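Local coordinates for protein HIAXHD3 (Humicola insolens, PDB 3ZXK) that is a family 43 arabinofuranosidase that probably trims arabinose side chains from arabinoxylan and whose active site has been engineered to add endo-xylanase activity, at residues 6-11 and 275-280; 37-42 and 337-342; 331-336 and 370-375. All coordinates share one frame; numbering follows the deposited sequence.

Contact 1. Residues 6-11 and 275-280; sequences STFTNP and PVVAPL
With CG opposite its own carbonyl carbon and next to the backbone N (chi1 -82°), Asn10 swings its amide onto the backbone of Val277, while chi1 of 72° tucks the ring of Phe8 over its own main chain and aims CZ at the same residue. The amide uses both ends. Asn10 OD1 accepts from Val277 N at 2.8 Å, the donor lying well out of the carbonyl plane, and Asn10 ND2 gives a nearly straight bond of 3.0 Å to Val277 O, which lies close to the amide plane. One side chain thus takes up both main-chain polar groups of one residue, and its rotation is fixed further by a second ND2 bond, to Gly299 O. Phe8 crosses Val277 at about a right angle: CZ touches Val277 CB at 3.8 Å, and Val277 O lies at the ring edge, in plane. After a cis peptide bond, Pro11 brings CB to 3.4 Å from Pro275 O and to 4.1 Å from Val276 CG1. In this way the N-terminal strand 7-9, paired with strand 301-303, is held to strand 273-282 in the last four-stranded blade of the five-bladed beta-propeller characteristic of family 43.

Contact 2. Residues 37-42 and 337-342; sequences AYSPGA and HNPDTS
Ala37 sets its methyl squarely over one face of the His337 imidazole: CB lies 4.0 Å from the ring centroid and 13° off the normal, a CH-pi contact. The ring reaches this place although the bond to CB of His337 heads away from residues 37-42, because CG is placed beside the backbone N (chi1 -66°) and the imidazole folds back. Its rotation is secured from outside the two segments, where NE2 accepts from the backbone N of Ala78 and Tyr79 meets the ring edge-to-face. The main chain adds a weak, bent bond from His337 N to Ala37 O at 2.9 Å, and His337 CA brings its hydrogen to the same oxygen, so Ala37 O is approached twice by one residue.

Two residues on, the contact turns polar. Ser39 OG, extended opposite its backbone N (chi1 177°), points at Asn338 and donates to OD1 at 2.6 Å. It arrives in the carbonyl plane, a short bond between buried groups. The other end of the amide is occupied as well, since Asn338 ND2 donates to Asp70 OD1 and Leu63 O, which fixes which way the carboxamide is flipped. Pro339 CD packs against Ser39 OG at 3.9 Å, and Ser39 CB rests on His337 O at 3.5 Å.

Strand 38-39 forms one border of the eight-stranded sheet, next to strand 334-336, and the chain then passes through cis-Pro40 into strand 41-47 of a propeller blade. Residues 337-342 continue from strand 334-336 toward strand 344-346 of the seven-stranded sheet.

Contact 3. Residues 331-336 and 370-375; sequences EHWEWN and NTLTRR
The indole of Trp333 is covered on both faces: Arg374 lies over one, with CD 3.5 Å from the centroid of the six-membered ring, and Leu372 CD2 covers the other. Leu372 also serves Trp335, setting CD1 3.6 Å from the centroid of that indole's six-membered ring, while Asn370 O meets the same indole at its edge, in plane. One leucine therefore fills the space between two tryptophans with its two methyls. The bend in Arg374 at chi3 (-77°) turns its guanidinium nearly upright on Trp333, the planes 82° apart, so that NH1 comes down edge-first in a cation-pi contact. One face of the same group is packed by His332 CB. Were the Trp333 indole replaced by the methyl of an alanine, Arg374 and Leu372 would probably each lose the face they pack on, and Asp322 OD2 its NE1 donor.

Beneath these side chains the strands pair antiparallel. Glu334 N donates to Thr373 O, and Glu334 O is gripped from opposite faces of its plane by Thr373 N and by Thr373 OG1, each at 2.8 Å. Farther along, Asn336 N gives Thr371 O a nearly straight bond of 2.9 Å, and a water joins Asn336 ND2, also hydrogen-bonded to Tyr79 OH, to Thr371 OG1.

On the face of Glu334 and Thr373, Glu334 OE2 forms a salt bridge with Arg375 NH2 at 2.9 Å, with a weak second bond from NH1; the guanidinium stands almost perpendicular to the carboxylate. Another water ties Arg375 N and NH1 to His332 O, and Arg375 NE bonds to Asp16 O. His58 NE2 hydrogen-bonds to Glu334 OE2, and Arg509 NH1 forms a salt bridge with OE1. Ringed by such partners, the buried carboxylate of Glu334 is probably kept ionised.

Contact 1 stands apart, its centre 33 Å from contact 2 and 28 Å from contact 3, whereas the centres of contacts 2 and 3 are 8 Å apart and the two touch. Strands 38-39, 334-336 and 372-375 are successive neighbours in one eight-stranded antiparallel sheet, and Ser39 O probably accepts from Trp335 N, as Asn370 OD1 does from Asp340 N. Along the chain, contact 1 opens first and closes before contact 3 opens, while the segments of contact 2 alternate with those of both others. Contact 1 joins the N-terminal strand to a blade of the propeller, the probable catalytic domain; contact 2 links the propeller to the C-terminal concanavalin A-like domain, inside which contact 3 lies.

Contact 1. Residues 6-11 and 275-280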
loop_
_atom_site.group_PDB
_atom_site.type_symbol
_atom_site.label_atom_id
_atom_site.label_comp_id
_atom_site.label_asym_id
_atom_site.label_seq_id
_atom_site.Cartn_x
_atom_site.Cartn_y
_atom_site.Cartn_z
ATOM N N SER A 6 7.490 -15.122 22.480
ATOM C CA SER A 6 8.584 -14.260 22.952
ATOM C C SER A 6 9.493 -13.728 21.843
ATOM O O SER A 6 10.356 -12.883 22.098
ATOM C CB SER A 6 9.451 -15.046 23.922
ATOM O OG SER A 6 10.131 -16.077 23.218
ATOM N N THR A 7 9.350 -14.279 20.641
ATOM C CA THR A 7 10.115 -13.830 19.475
ATOM C C THR A 7 9.177 -13.637 18.292
ATOM O O THR A 7 7.989 -13.998 18.355
ATOM C CB THR A 7 11.202 -14.859 19.089
ATOM O OG1 THR A 7 10.566 -16.086 18.736
ATOM C CG2 THR A 7 12.153 -15.128 20.259
ATOM N N PHE A 8 9.707 -13.041 17.231
ATOM C CA PHE A 8 8.978 -12.934 15.974
ATOM C C PHE A 8 9.917 -13.217 14.802
ATOM O O PHE A 8 11.149 -13.143 14.942
ATOM C CB PHE A 8 8.378 -11.544 15.783
ATOM C CG PHE A 8 9.395 -10.485 15.474
ATOM C CD1 PHE A 8 10.088 -9.857 16.514
ATOM C CD2 PHE A 8 9.663 -10.100 14.146
ATOM C CE1 PHE A 8 11.048 -8.877 16.238
ATOM C CE2 PHE A 8 10.612 -9.119 13.874
ATOM C CZ PHE A 8 11.300 -8.497 14.914
ATOM N N THR A 9 9.321 -13.537 13.660
ATOM C CA THR A 9 10.053 -13.770 12.421
ATOM C C THR A 9 9.780 -12.666 11.389
ATOM O O THR A 9 8.675 -12.120 11.305
ATOM C CB THR A 9 9.742 -15.162 11.835
ATOM O OG1 THR A 9 8.350 -15.250 11.523
ATOM C CG2 THR A 9 10.109 -16.254 12.842
ATOM N N ASN A 10 10.808 -12.336 10.626
ATOM C CA ASN A 10 10.686 -11.407 9.497
ATOM C C ASN A 10 10.299 -12.166 8.205
ATOM O O ASN A 10 10.710 -13.312 8.045
ATOM C CB ASN A 10 12.015 -10.688 9.291
ATOM C CG ASN A 10 12.187 -9.510 10.240
ATOM O OD1 ASN A 10 11.316 -8.640 10.328
ATOM N ND2 ASN A 10 13.320 -9.465 10.927
ATOM N N PRO A 11 9.504 -11.552 7.294
ATOM C CA PRO A 11 8.930 -10.217 7.405
ATOM C C PRO A 11 7.757 -10.169 8.395
ATOM O O PRO A 11 7.109 -11.198 8.670
ATOM C CB PRO A 11 8.477 -9.917 5.978
ATOM C CG PRO A 11 8.085 -11.261 5.452
ATOM C CD PRO A 11 9.097 -12.216 6.033
ATOM N N PRO A 275 7.554 -5.012 5.000
ATOM C CA PRO A 275 8.360 -4.550 6.125
ATOM C C PRO A 275 9.099 -5.642 6.899
ATOM O O PRO A 275 8.575 -6.750 7.089
ATOM C CB PRO A 275 7.326 -3.894 7.060
ATOM C CG PRO A 275 6.038 -4.595 6.752
ATOM C CD PRO A 275 6.101 -4.921 5.272
ATOM N N VAL A 276 10.306 -5.285 7.326
ATOM C CA VAL A 276 11.148 -6.126 8.203
ATOM C C VAL A 276 11.582 -5.249 9.385
ATOM O O VAL A 276 11.709 -4.032 9.252
ATOM C CB VAL A 276 12.373 -6.711 7.447
ATOM C CG1 VAL A 276 11.898 -7.678 6.362
ATOM C CG2 VAL A 276 13.189 -5.610 6.806
ATOM N N VAL A 277 11.810 -5.884 10.538
ATOM C CA VAL A 277 12.096 -5.180 11.803
ATOM C C VAL A 277 13.380 -5.726 12.430
ATOM O O VAL A 277 13.596 -6.940 12.459
ATOM C CB VAL A 277 10.911 -5.329 12.795
ATOM C CG1 VAL A 277 11.182 -4.559 14.084
ATOM C CG2 VAL A 277 9.625 -4.782 12.163
ATOM N N ALA A 278 14.248 -4.819 12.869
ATOM C CA ALA A 278 15.420 -5.175 13.709
ATOM C C ALA A 278 15.543 -4.252 14.938
ATOM O O ALA A 278 15.187 -3.092 14.877
ATOM C CB ALA A 278 16.693 -5.129 12.890
ATOM N N PRO A 279 16.092 -4.761 16.037
ATOM C CA PRO A 279 16.405 -3.861 17.144
ATOM C C PRO A 279 17.572 -2.921 16.816
ATOM O O PRO A 279 18.440 -3.239 15.973
ATOM C CB PRO A 279 16.826 -4.806 18.273
ATOM C CG PRO A 279 16.613 -6.190 17.750
ATOM C CD PRO A 279 16.632 -6.109 16.256
ATOM N N LEU A 280 17.549 -1.754 17.457
ATOM C CA LEU A 280 18.666 -0.814 17.474
ATOM C C LEU A 280 19.339 -0.759 18.835
ATOM O O LEU A 280 18.697 -0.941 19.847
ATOM C CB LEU A 280 18.140 0.586 17.177
ATOM C CG LEU A 280 17.623 0.845 15.778
ATOM C CD1 LEU A 280 16.984 2.222 15.750
ATOM C CD2 LEU A 280 18.731 0.748 14.738
#

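Contact 2. Residues 37-42 and 337-342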
loop_
_atom_site.group_PDB
_atom_site.type_symbol
_atom_site.label_atom_id
_atom_site.label_comp_id
_atom_site.label_asym_id
_atom_site.label_seq_id
_atom_site.Cartn_x
_atom_site.Cartn_y
_atom_site.Cartn_z
ATOM N N ALA A 37 -1.799 5.603 -7.449
ATOM C CA ALA A 37 -3.129 6.017 -7.903
ATOM C C ALA A 37 -4.259 5.149 -7.339
ATOM O O ALA A 37 -5.405 5.262 -7.767
ATOM C CB ALA A 37 -3.190 6.073 -9.436
ATOM N N TYR A 38 -3.961 4.318 -6.348
ATOM C CA TYR A 38 -5.017 3.523 -5.692
ATOM C C TYR A 38 -5.814 4.389 -4.705
ATOM O O TYR A 38 -5.284 5.301 -4.098
ATOM C CB TYR A 38 -4.405 2.271 -5.052
ATOM C CG TYR A 38 -3.878 1.314 -6.139
ATOM C CD1 TYR A 38 -4.706 0.389 -6.728
ATOM C CD2 TYR A 38 -2.538 1.364 -6.583
ATOM C CE1 TYR A 38 -4.243 -0.479 -7.728
ATOM C CE2 TYR A 38 -2.057 0.519 -7.573
ATOM C CZ TYR A 38 -2.915 -0.420 -8.144
ATOM O OH TYR A 38 -2.464 -1.286 -9.146
ATOM N N SER A 39 -7.107 4.171 -4.639
ATOM C CA SER A 39 -8.014 5.092 -3.938
ATOM C C SER A 39 -9.023 4.293 -3.106
ATOM O O SER A 39 -9.773 3.489 -3.667
ATOM C CB SER A 39 -8.782 5.903 -4.987
ATOM O OG SER A 39 -9.725 6.773 -4.353
ATOM N N PRO A 40 -9.123 4.524 -1.788
ATOM C CA PRO A 40 -8.483 5.538 -0.978
ATOM C C PRO A 40 -6.981 5.324 -0.909
ATOM O O PRO A 40 -6.484 4.211 -1.119
ATOM C CB PRO A 40 -9.127 5.346 0.420
ATOM C CG PRO A 40 -9.599 3.945 0.422
ATOM C CD PRO A 40 -10.048 3.690 -0.990
ATOM N N GLY A 41 -6.284 6.393 -0.567
ATOM C CA GLY A 41 -4.834 6.357 -0.496
ATOM C C GLY A 41 -4.304 6.476 0.918
ATOM O O GLY A 41 -5.034 6.862 1.836
ATOM N N ALA A 42 -3.009 6.163 1.058
ATOM C CA ALA A 42 -2.249 6.355 2.302
ATOM C C ALA A 42 -2.823 5.580 3.478
ATOM O O ALA A 42 -3.281 6.178 4.463
ATOM C CB ALA A 42 -2.066 7.836 2.653
ATOM N N HIS A 337 -7.544 3.962 -9.272
ATOM C CA HIS A 337 -8.019 5.366 -9.446
ATOM C C HIS A 337 -9.306 5.619 -8.652
ATOM O O HIS A 337 -9.888 4.681 -8.117
ATOM C CB HIS A 337 -8.165 5.766 -10.933
ATOM C CG HIS A 337 -6.851 5.818 -11.716
ATOM N ND1 HIS A 337 -6.078 4.739 -11.949
ATOM C CD2 HIS A 337 -6.238 6.886 -12.372
ATOM C CE1 HIS A 337 -5.008 5.100 -12.689
ATOM N NE2 HIS A 337 -5.122 6.400 -12.980
ATOM N N ASN A 338 -9.729 6.866 -8.518
ATOM C CA ASN A 338 -10.960 7.155 -7.802
ATOM C C ASN A 338 -12.129 6.463 -8.479
ATOM O O ASN A 338 -12.216 6.403 -9.722
ATOM C CB ASN A 338 -11.267 8.638 -7.784
ATOM C CG ASN A 338 -10.360 9.411 -6.884
ATOM O OD1 ASN A 338 -9.871 8.914 -5.862
ATOM N ND2 ASN A 338 -10.158 10.660 -7.240
ATOM N N PRO A 339 -13.046 5.934 -7.666
ATOM C CA PRO A 339 -14.215 5.284 -8.224
ATOM C C PRO A 339 -15.260 6.294 -8.732
ATOM O O PRO A 339 -15.277 7.459 -8.281
ATOM C CB PRO A 339 -14.752 4.501 -7.016
ATOM C CG PRO A 339 -14.410 5.363 -5.859
ATOM C CD PRO A 339 -13.030 5.867 -6.198
ATOM N N ASP A 340 -16.088 5.859 -9.677
ATOM C CA ASP A 340 -17.335 6.563 -10.001
ATOM C C ASP A 340 -18.390 6.095 -8.985
ATOM O O ASP A 340 -18.897 4.968 -9.051
ATOM C CB ASP A 340 -17.767 6.261 -11.439
ATOM C CG ASP A 340 -19.053 6.975 -11.845
ATOM O OD1 ASP A 340 -19.804 7.453 -10.958
ATOM O OD2 ASP A 340 -19.316 7.041 -13.065
ATOM N N THR A 341 -18.701 6.968 -8.036
ATOM C CA THR A 341 -19.570 6.564 -6.944
ATOM C C THR A 341 -21.022 6.354 -7.363
ATOM O O THR A 341 -21.781 5.732 -6.632
ATOM C CB THR A 341 -19.547 7.589 -5.793
ATOM O OG1 THR A 341 -20.051 8.840 -6.285
ATOM C CG2 THR A 341 -18.124 7.759 -5.255
ATOM N N SER A 342 -21.401 6.836 -8.543
ATOM C CA SER A 342 -22.765 6.663 -9.021
ATOM C C SER A 342 -22.960 5.232 -9.584
ATOM O O SER A 342 -24.101 4.832 -9.900
ATOM C CB SER A 342 -23.095 7.702 -10.104
ATOM O OG SER A 342 -22.511 7.386 -11.366
#

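Contact 3. Residues 331-336 and 370-375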
loop_
_atom_site.group_PDB
_atom_site.type_symbol
_atom_site.label_atom_id
_atom_site.label_comp_id
_atom_site.label_asym_id
_atom_site.label_seq_id
_atom_site.Cartn_x
_atom_site.Cartn_y
_atom_site.Cartn_z
ATOM N N GLU A 331 -10.854 -2.102 5.374
ATOM C CA GLU A 331 -9.679 -1.290 5.112
ATOM C C GLU A 331 -8.747 -1.970 4.119
ATOM O O GLU A 331 -7.761 -1.384 3.697
ATOM C CB GLU A 331 -8.967 -1.004 6.442
ATOM C CG GLU A 331 -9.713 -0.005 7.319
ATOM C CD GLU A 331 -9.853 1.334 6.605
ATOM O OE1 GLU A 331 -8.830 1.823 6.053
ATOM O OE2 GLU A 331 -10.975 1.904 6.578
ATOM N N HIS A 332 -9.082 -3.190 3.702
ATOM C CA HIS A 332 -8.229 -3.905 2.731
ATOM C C HIS A 332 -8.448 -3.504 1.280
ATOM O O HIS A 332 -7.585 -3.749 0.425
ATOM C CB HIS A 332 -8.426 -5.415 2.853
ATOM C CG HIS A 332 -8.078 -5.955 4.200
ATOM N ND1 HIS A 332 -6.808 -6.190 4.585
ATOM C CD2 HIS A 332 -8.884 -6.265 5.285
ATOM C CE1 HIS A 332 -6.800 -6.613 5.849
ATOM N NE2 HIS A 332 -8.073 -6.655 6.283
ATOM N N TRP A 333 -9.580 -2.882 0.966
ATOM C CA TRP A 333 -9.921 -2.605 -0.435
ATOM C C TRP A 333 -9.535 -1.234 -0.870
ATOM O O TRP A 333 -9.688 -0.250 -0.112
ATOM C CB TRP A 333 -11.410 -2.742 -0.639
ATOM C CG TRP A 333 -11.936 -4.122 -0.401
ATOM C CD1 TRP A 333 -12.693 -4.572 0.683
ATOM C CD2 TRP A 333 -11.829 -5.259 -1.304
ATOM N NE1 TRP A 333 -13.034 -5.903 0.514
ATOM C CE2 TRP A 333 -12.525 -6.370 -0.661
ATOM C CE3 TRP A 333 -11.220 -5.470 -2.529
ATOM C CZ2 TRP A 333 -12.624 -7.629 -1.263
ATOM C CZ3 TRP A 333 -11.323 -6.732 -3.127
ATOM C CH2 TRP A 333 -12.011 -7.788 -2.499
ATOM N N GLU A 334 -9.036 -1.166 -2.106
ATOM C CA GLU A 334 -8.740 0.110 -2.761
ATOM C C GLU A 334 -9.061 0.013 -4.229
ATOM O O GLU A 334 -8.735 -0.989 -4.891
ATOM C CB GLU A 334 -7.249 0.485 -2.619
ATOM C CG GLU A 334 -6.767 0.788 -1.190
ATOM C CD GLU A 334 -5.269 0.680 -0.966
ATOM O OE1 GLU A 334 -4.472 0.509 -1.926
ATOM O OE2 GLU A 334 -4.856 0.783 0.213
ATOM N N TRP A 335 -9.693 1.046 -4.757
ATOM C CA TRP A 335 -10.001 1.088 -6.175
ATOM C C TRP A 335 -8.782 1.447 -6.989
ATOM O O TRP A 335 -7.892 2.118 -6.479
ATOM C CB TRP A 335 -11.034 2.161 -6.426
ATOM C CG TRP A 335 -12.340 2.002 -5.714
ATOM C CD1 TRP A 335 -12.759 2.645 -4.558
ATOM C CD2 TRP A 335 -13.478 1.208 -6.166
ATOM N NE1 TRP A 335 -14.048 2.267 -4.239
ATOM C CE2 TRP A 335 -14.529 1.401 -5.166
ATOM C CE3 TRP A 335 -13.704 0.329 -7.239
ATOM C CZ2 TRP A 335 -15.766 0.792 -5.279
ATOM C CZ3 TRP A 335 -14.953 -0.290 -7.339
ATOM C CH2 TRP A 335 -15.965 -0.058 -6.375
ATOM N N ASN A 336 -8.729 1.009 -8.252
ATOM C CA ASN A 336 -7.738 1.503 -9.212
ATOM C C ASN A 336 -8.207 2.884 -9.712
ATOM O O ASN A 336 -9.178 2.970 -10.448
ATOM C CB ASN A 336 -7.607 0.511 -10.373
ATOM C CG ASN A 336 -6.818 1.094 -11.525
ATOM O OD1 ASN A 336 -5.910 1.893 -11.305
ATOM N ND2 ASN A 336 -7.173 0.731 -12.746
ATOM N N ASN A 370 -13.632 1.691 -11.707
ATOM C CA ASN A 370 -14.268 0.818 -10.716
ATOM C C ASN A 370 -13.761 -0.614 -10.722
ATOM O O ASN A 370 -14.500 -1.541 -10.496
ATOM C CB ASN A 370 -15.826 0.879 -10.800
ATOM C CG ASN A 370 -16.375 2.227 -10.340
ATOM O OD1 ASN A 370 -15.631 3.211 -10.222
ATOM N ND2 ASN A 370 -17.670 2.280 -10.067
ATOM N N THR A 371 -12.461 -0.784 -10.930
ATOM C CA THR A 371 -11.787 -2.030 -10.586
ATOM C C THR A 371 -11.365 -1.972 -9.104
ATOM O O THR A 371 -10.642 -1.076 -8.706
ATOM C CB THR A 371 -10.607 -2.279 -11.545
ATOM O OG1 THR A 371 -11.101 -2.394 -12.872
ATOM C CG2 THR A 371 -9.848 -3.568 -11.185
ATOM N N LEU A 372 -11.857 -2.917 -8.307
ATOM C CA LEU A 372 -11.647 -2.916 -6.850
ATOM C C LEU A 372 -10.538 -3.910 -6.563
ATOM O O LEU A 372 -10.617 -5.065 -6.995
ATOM C CB LEU A 372 -12.913 -3.360 -6.146
ATOM C CG LEU A 372 -12.911 -3.181 -4.615
ATOM C CD1 LEU A 372 -12.896 -1.725 -4.143
ATOM C CD2 LEU A 372 -14.083 -3.894 -3.939
ATOM N N THR A 373 -9.519 -3.473 -5.834
ATOM C CA THR A 373 -8.308 -4.280 -5.644
ATOM C C THR A 373 -7.937 -4.457 -4.179
ATOM O O THR A 373 -8.400 -3.715 -3.268
ATOM C CB THR A 373 -7.094 -3.695 -6.405
ATOM O OG1 THR A 373 -6.599 -2.526 -5.741
ATOM C CG2 THR A 373 -7.456 -3.355 -7.870
ATOM N N ARG A 374 -7.070 -5.426 -3.945
ATOM C CA ARG A 374 -6.510 -5.636 -2.628
ATOM C C ARG A 374 -5.185 -6.385 -2.721
ATOM O O ARG A 374 -4.912 -7.064 -3.704
ATOM C CB ARG A 374 -7.484 -6.328 -1.679
ATOM C CG ARG A 374 -7.859 -7.741 -2.107
ATOM C CD ARG A 374 -8.979 -8.258 -1.226
ATOM N NE ARG A 374 -8.496 -8.680 0.083
ATOM C CZ ARG A 374 -9.225 -8.643 1.196
ATOM N NH1 ARG A 374 -10.459 -8.146 1.179
ATOM N NH2 ARG A 374 -8.717 -9.082 2.334
ATOM N N ARG A 375 -4.373 -6.216 -1.688
ATOM C CA ARG A 375 -3.006 -6.772 -1.632
ATOM C C ARG A 375 -3.031 -8.277 -1.496
ATOM O O ARG A 375 -3.900 -8.820 -0.837
ATOM C CB ARG A 375 -2.224 -6.159 -0.472
ATOM C CG ARG A 375 -2.007 -4.679 -0.664
ATOM C CD ARG A 375 -1.573 -4.012 0.632
ATOM N NE ARG A 375 -1.424 -2.567 0.450
ATOM C CZ ARG A 375 -2.441 -1.693 0.433
ATOM N NH1 ARG A 375 -3.706 -2.102 0.647
ATOM N NH2 ARG A 375 -2.178 -0.388 0.277
HETATM O O HOH W 1 -5.065 -4.675 0.695
HETATM O O HOH W 2 -9.276 -0.938 -14.307
HETATM O O HOH W 3 -10.464 0.976 -11.976
HETATM O O HOH W 4 -11.857 3.812 -10.884
#